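Local coordinates for ankyrin repeat and SOCS box protein 11 (Homo sapiens, PDB 4UUC) that acts as the substrate-recognition subunit of a cullin-5-RING E3 ubiquitin ligase, marking proteins such as BIK, DIRAS2 and RPN1 for proteasomal degradation, at residues L102-P105 with I106-A109; P138-V141 with A142-Q146. One frame throughout, in Å; residues are numbered along the deposited sequence.

In the fold
Contact 1 comes first along the chain, in ankyrin repeat 4, and contact 2 follows in repeat 5; their centres lie about 13 Å apart. Residues 102-109 run from a loop into helix 105-111, whereas residues 138-146 follow helix 138-144 from its first turn to the residues just after it. The two helices pack against each other: His107 of contact 1 meets Pro138 and Val141 of contact 2, with His107 O 3.6 Å from Val141 CG1. Helices 105-111 and 138-144 each begin with a proline (Pro105, Pro138), at the proline position of the ankyrin Thr-Pro-Leu-His motif, varied in both. Such repeat-to-repeat stacking builds the elongated ankyrin domain of this ligase subunit.

Contact 1. Residues L102-P105 with I106-A109; sequences LASP and IHEA
Ser104 and His107 are joined side chain to side chain by a short hydrogen bond, OG to ND1 at 2.6 Å. Serine suits the N-cap because its short side chain reaches the first turn. The serine oxygen comes in at the edge of the imidazole, near its plane. It is put there by chi1 of Ser104 (175°), which swings OG opposite the backbone N, and by chi1 of His107 (-68°), which keeps the ring on the N side and turns it back toward the helix start. His107 NE2 bonds weakly to Gly136 O. Ser104 OG also lies against a methyl, 3.8 Å from Ile106 CG2.

Backbone bonds open the helix. Ser104 offers its O to Glu108 N in a weak bond of 3.4 Å, and Pro105 O takes the firmer one from Ala109 N, 3.0 Å with an N-H...O angle of 164°. Proline suits the first turn because its missing N-H is not needed there. The sequence Ser-Pro-Ile-His is a variant of the ankyrin Thr-Pro-Leu-His motif, in which the hydroxyl and the imidazole pair in this way. Replacing His107 with an alanine would probably leave Ser104 OG and Gly136 O without these mates and open a gap toward the next repeat.

Ile106, a branched apolar residue suited to a buried site, packs with Pro105 on helix 115-123, and Pro105 also reaches helix 73-80. Glu108 OE2 forms a salt bridge with Arg112 NE. His107 stacks edge-to-face with His130 and faces helix 138-144, so this helix start is packed between the preceding and following repeats.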
ATOM      1  N   LEU A 102      13.433   3.028  -0.103  1.00 21.64           N
ATOM      2  CA  LEU A 102      12.546   2.875  -1.256  1.00 20.58           C
ATOM      3  C   LEU A 102      11.088   2.886  -0.809  1.00 27.67           C
ATOM      4  O   LEU A 102      10.767   2.431   0.289  1.00 22.97           O
ATOM      5  CB  LEU A 102      12.859   1.579  -2.004  1.00 19.18           C
ATOM      6  CG  LEU A 102      14.290   1.469  -2.539  1.00 23.99           C
ATOM      7  CD1 LEU A 102      14.465   0.170  -3.311  1.00 25.96           C
ATOM      8  CD2 LEU A 102      14.646   2.659  -3.412  1.00 28.95           C
ATOM      9  N   ALA A 103      10.211   3.414  -1.659  1.00 19.00           N
ATOM     10  CA  ALA A 103       8.793   3.517  -1.328  1.00 22.17           C
ATOM     11  C   ALA A 103       8.172   2.125  -1.220  1.00 18.41           C
ATOM     12  O   ALA A 103       8.416   1.267  -2.062  1.00 19.97           O
ATOM     13  CB  ALA A 103       8.073   4.354  -2.363  1.00 19.65           C
ATOM     14  N   SER A 104       7.379   1.906  -0.171  1.00 19.31           N
ATOM     15  CA  SER A 104       6.817   0.589   0.126  1.00 16.73           C
ATOM     16  C   SER A 104       5.538   0.324  -0.665  1.00 16.85           C
ATOM     17  O   SER A 104       4.570   1.063  -0.522  1.00 15.59           O
ATOM     18  CB  SER A 104       6.518   0.460   1.622  1.00 16.15           C
ATOM     19  OG  SER A 104       5.877  -0.770   1.906  1.00 18.72           O
ATOM     20  N   PRO A 105       5.527  -0.738  -1.490  1.00 17.67           N
ATOM     21  CA  PRO A 105       4.316  -1.030  -2.266  1.00 14.38           C
ATOM     22  C   PRO A 105       3.093  -1.376  -1.419  1.00 16.06           C
ATOM     23  O   PRO A 105       2.010  -0.856  -1.705  1.00 15.48           O
ATOM     24  CB  PRO A 105       4.734  -2.231  -3.123  1.00 17.86           C
ATOM     25  CG  PRO A 105       6.215  -2.101  -3.252  1.00 19.09           C
ATOM     26  CD  PRO A 105       6.668  -1.563  -1.930  1.00 21.77           C
ATOM     27  N   ILE A 106       3.241  -2.230  -0.409  1.00 18.16           N
ATOM     28  CA  ILE A 106       2.065  -2.685   0.329  1.00 17.36           C
ATOM     29  C   ILE A 106       1.404  -1.535   1.101  1.00 16.99           C
ATOM     30  O   ILE A 106       0.178  -1.478   1.188  1.00 16.89           O
ATOM     31  CB  ILE A 106       2.397  -3.852   1.299  1.00 14.73           C
ATOM     32  CG1 ILE A 106       1.101  -4.530   1.759  1.00 18.06           C
ATOM     33  CG2 ILE A 106       3.237  -3.380   2.487  1.00 14.77           C
ATOM     34  CD1 ILE A 106       1.311  -5.759   2.625  1.00 17.04           C
ATOM     35  N   HIS A 107       2.197  -0.604   1.629  1.00 14.32           N
ATOM     36  CA  HIS A 107       1.629   0.504   2.395  1.00 16.59           C
ATOM     37  C   HIS A 107       0.824   1.450   1.507  1.00 17.39           C
ATOM     38  O   HIS A 107      -0.208   1.973   1.929  1.00 17.04           O
ATOM     39  CB  HIS A 107       2.731   1.267   3.131  1.00 16.50           C
ATOM     40  CG  HIS A 107       3.370   0.474   4.227  1.00 16.04           C
ATOM     41  ND1 HIS A 107       4.306  -0.508   3.983  1.00 16.82           N
ATOM     42  CD2 HIS A 107       3.182   0.491   5.569  1.00 16.53           C
ATOM     43  CE1 HIS A 107       4.677  -1.052   5.129  1.00 17.43           C
ATOM     44  NE2 HIS A 107       4.012  -0.462   6.106  1.00 16.33           N
ATOM     45  N   GLU A 108       1.273   1.650   0.272  1.00 16.26           N
ATOM     46  CA  GLU A 108       0.521   2.472  -0.671  1.00 15.61           C
ATOM     47  C   GLU A 108      -0.753   1.754  -1.110  1.00 13.51           C
ATOM     48  O   GLU A 108      -1.818   2.371  -1.216  1.00 18.05           O
ATOM     49  CB  GLU A 108       1.374   2.824  -1.888  1.00 15.57           C
ATOM     50  CG  GLU A 108       0.714   3.816  -2.842  1.00 18.48           C
ATOM     51  CD  GLU A 108       0.508   5.191  -2.227  1.00 17.03           C
ATOM     52  OE1 GLU A 108       1.229   5.538  -1.266  1.00 22.89           O
ATOM     53  OE2 GLU A 108      -0.379   5.929  -2.709  1.00 29.23           O
ATOM     54  N   ALA A 109      -0.648   0.453  -1.364  1.00 15.21           N
ATOM     55  CA  ALA A 109      -1.823  -0.333  -1.744  1.00 16.12           C
ATOM     56  C   ALA A 109      -2.905  -0.233  -0.673  1.00 18.01           C
ATOM     57  O   ALA A 109      -4.078   0.005  -0.984  1.00 15.74           O
ATOM     58  CB  ALA A 109      -1.448  -1.786  -1.979  1.00 15.99           C
TER

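Contact 2. Residues P138-V141 with A142-Q146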
ATOM      1  N   PRO A 138       1.079  -2.088   7.919  1.00 16.51           N
ATOM      2  CA  PRO A 138      -0.070  -2.101   7.010  1.00 14.03           C
ATOM      3  C   PRO A 138      -1.404  -1.941   7.744  1.00 16.30           C
ATOM      4  O   PRO A 138      -2.288  -1.239   7.255  1.00 16.11           O
ATOM      5  CB  PRO A 138       0.039  -3.472   6.335  1.00 17.73           C
ATOM      6  CG  PRO A 138       1.504  -3.781   6.370  1.00 22.23           C
ATOM      7  CD  PRO A 138       1.983  -3.228   7.676  1.00 18.15           C
ATOM      8  N   LEU A 139      -1.548  -2.573   8.905  1.00 17.43           N
ATOM      9  CA  LEU A 139      -2.785  -2.450   9.668  1.00 15.56           C
ATOM     10  C   LEU A 139      -3.006  -1.004  10.109  1.00 13.02           C
ATOM     11  O   LEU A 139      -4.125  -0.496  10.063  1.00 14.24           O
ATOM     12  CB  LEU A 139      -2.768  -3.375  10.887  1.00 15.20           C
ATOM     13  CG  LEU A 139      -4.011  -3.314  11.776  1.00 16.01           C
ATOM     14  CD1 LEU A 139      -5.268  -3.704  11.005  1.00 16.90           C
ATOM     15  CD2 LEU A 139      -3.817  -4.216  12.989  1.00 16.05           C
ATOM     16  N   TYR A 140      -1.935  -0.346  10.534  1.00 15.01           N
ATOM     17  CA  TYR A 140      -2.012   1.046  10.964  1.00 13.15           C
ATOM     18  C   TYR A 140      -2.473   1.961   9.825  1.00 13.82           C
ATOM     19  O   TYR A 140      -3.306   2.846  10.026  1.00 15.91           O
ATOM     20  CB  TYR A 140      -0.651   1.501  11.489  1.00 12.62           C
ATOM     21  CG  TYR A 140      -0.646   2.893  12.061  1.00 18.12           C
ATOM     22  CD1 TYR A 140      -1.006   3.126  13.381  1.00 14.61           C
ATOM     23  CD2 TYR A 140      -0.265   3.978  11.285  1.00 15.70           C
ATOM     24  CE1 TYR A 140      -0.995   4.404  13.909  1.00 15.83           C
ATOM     25  CE2 TYR A 140      -0.251   5.252  11.800  1.00 14.96           C
ATOM     26  CZ  TYR A 140      -0.616   5.466  13.107  1.00 18.59           C
ATOM     27  OH  TYR A 140      -0.601   6.748  13.602  1.00 17.72           O
ATOM     28  N   VAL A 141      -1.921   1.745   8.636  1.00 12.53           N
ATOM     29  CA  VAL A 141      -2.315   2.504   7.457  1.00 11.20           C
ATOM     30  C   VAL A 141      -3.788   2.249   7.138  1.00 11.88           C
ATOM     31  O   VAL A 141      -4.537   3.187   6.870  1.00 15.63           O
ATOM     32  CB  VAL A 141      -1.435   2.142   6.238  1.00 17.49           C
ATOM     33  CG1 VAL A 141      -1.941   2.830   4.970  1.00 15.92           C
ATOM     34  CG2 VAL A 141       0.020   2.522   6.508  1.00 17.23           C
ATOM     35  N   ALA A 142      -4.190   0.981   7.169  1.00 13.93           N
ATOM     36  CA  ALA A 142      -5.578   0.605   6.906  1.00 15.17           C
ATOM     37  C   ALA A 142      -6.539   1.340   7.841  1.00 16.18           C
ATOM     38  O   ALA A 142      -7.599   1.807   7.417  1.00 15.87           O
ATOM     39  CB  ALA A 142      -5.753  -0.908   7.049  1.00 16.48           C
ATOM     40  N   CYS A 143      -6.176   1.420   9.117  1.00 13.88           N
ATOM     41  CA  CYS A 143      -7.008   2.093  10.108  1.00 14.35           C
ATOM     42  C   CYS A 143      -7.014   3.608   9.918  1.00 18.06           C
ATOM     43  O   CYS A 143      -8.041   4.258  10.100  1.00 16.89           O
ATOM     44  CB  CYS A 143      -6.540   1.736  11.519  1.00 20.56           C
ATOM     45  SG  CYS A 143      -6.823  -0.002  11.958  1.00 16.37           S
ATOM     46  N   THR A 144      -5.874   4.168   9.532  1.00 13.46           N
ATOM     47  CA  THR A 144      -5.781   5.602   9.284  1.00 14.81           C
ATOM     48  C   THR A 144      -6.716   6.046   8.151  1.00 15.42           C
ATOM     49  O   THR A 144      -7.300   7.130   8.212  1.00 18.25           O
ATOM     50  CB  THR A 144      -4.338   5.995   8.946  1.00 15.96           C
ATOM     51  OG1 THR A 144      -3.494   5.656  10.051  1.00 17.74           O
ATOM     52  CG2 THR A 144      -4.228   7.490   8.666  1.00 18.55           C
ATOM     53  N   TYR A 145      -6.866   5.201   7.135  1.00 16.23           N
ATOM     54  CA  TYR A 145      -7.648   5.546   5.944  1.00 16.82           C
ATOM     55  C   TYR A 145      -8.992   4.814   5.844  1.00 17.61           C
ATOM     56  O   TYR A 145      -9.630   4.815   4.789  1.00 18.58           O
ATOM     57  CB  TYR A 145      -6.796   5.293   4.701  1.00 13.98           C
ATOM     58  CG  TYR A 145      -5.679   6.306   4.615  1.00 17.34           C
ATOM     59  CD1 TYR A 145      -5.922   7.587   4.142  1.00 23.00           C
ATOM     60  CD2 TYR A 145      -4.401   6.005   5.064  1.00 17.67           C
ATOM     61  CE1 TYR A 145      -4.918   8.530   4.085  1.00 20.70           C
ATOM     62  CE2 TYR A 145      -3.387   6.945   5.009  1.00 21.67           C
ATOM     63  CZ  TYR A 145      -3.655   8.207   4.522  1.00 29.48           C
ATOM     64  OH  TYR A 145      -2.655   9.154   4.462  1.00 32.04           O
ATOM     65  N   GLN A 146      -9.423   4.216   6.951  1.00 16.30           N
ATOM     66  CA  GLN A 146     -10.771   3.648   7.070  1.00 15.39           C
ATOM     67  C   GLN A 146     -11.040   2.540   6.054  1.00 20.22           C
ATOM     68  O   GLN A 146     -12.147   2.420   5.524  1.00 20.50           O
ATOM     69  CB  GLN A 146     -11.825   4.753   6.916  1.00 24.16           C
ATOM     70  CG  GLN A 146     -11.625   5.943   7.847  1.00 22.95           C
ATOM     71  CD  GLN A 146     -12.742   6.966   7.739  1.00 37.22           C
ATOM     72  OE1 GLN A 146     -13.499   7.178   8.686  1.00 29.13           O
ATOM     73  NE2 GLN A 146     -12.848   7.607   6.582  1.00 41.37           N
TER
HETATM   74  O   HOH W   1      -2.566   7.763  11.725  1.00 20.88           O
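The ring of Tyr140 is overlain on one face by Thr144 OG1, 3.7 Å from Tyr140 CE2. That same OG1 donates to Tyr140 O at 2.8 Å, from above the carbonyl plane, while Thr144 N reaches this oxygen from the other face at 2.9 Å. The carbonyl is thus gripped twice. With chi1 of Thr144 at -60°, OG1 lies beside the backbone N and can turn back to Tyr140 O. Threonine suits the place: its hydroxyl folds back one turn while its methyl, CG2, packs over the rim of the Tyr145 ring. A water donates to OG1 and, weakly, to Tyr140 OH, whose stronger partner is Asp168.

Two other side-chain contacts four residues apart are apolar. Val141 CG1 lies 4.0 Å from Tyr145 CD2, and Leu139 CD1 packs 4.1 Å from Cys143 SG. Regular backbone bonds run from Ala142 N to Pro138 O through Tyr145 N to Val141 O, where the helix ends.

Small Ala142 touches both Val110 of helix 105-111 and Val151 of helix 148-156. Leu139 and Cys143 fill the side toward helix 148-156 and Pro170, Tyr140 and Thr144 meet Ala173 of helix 170-175, and Val141 and Tyr145 lean on Lys111.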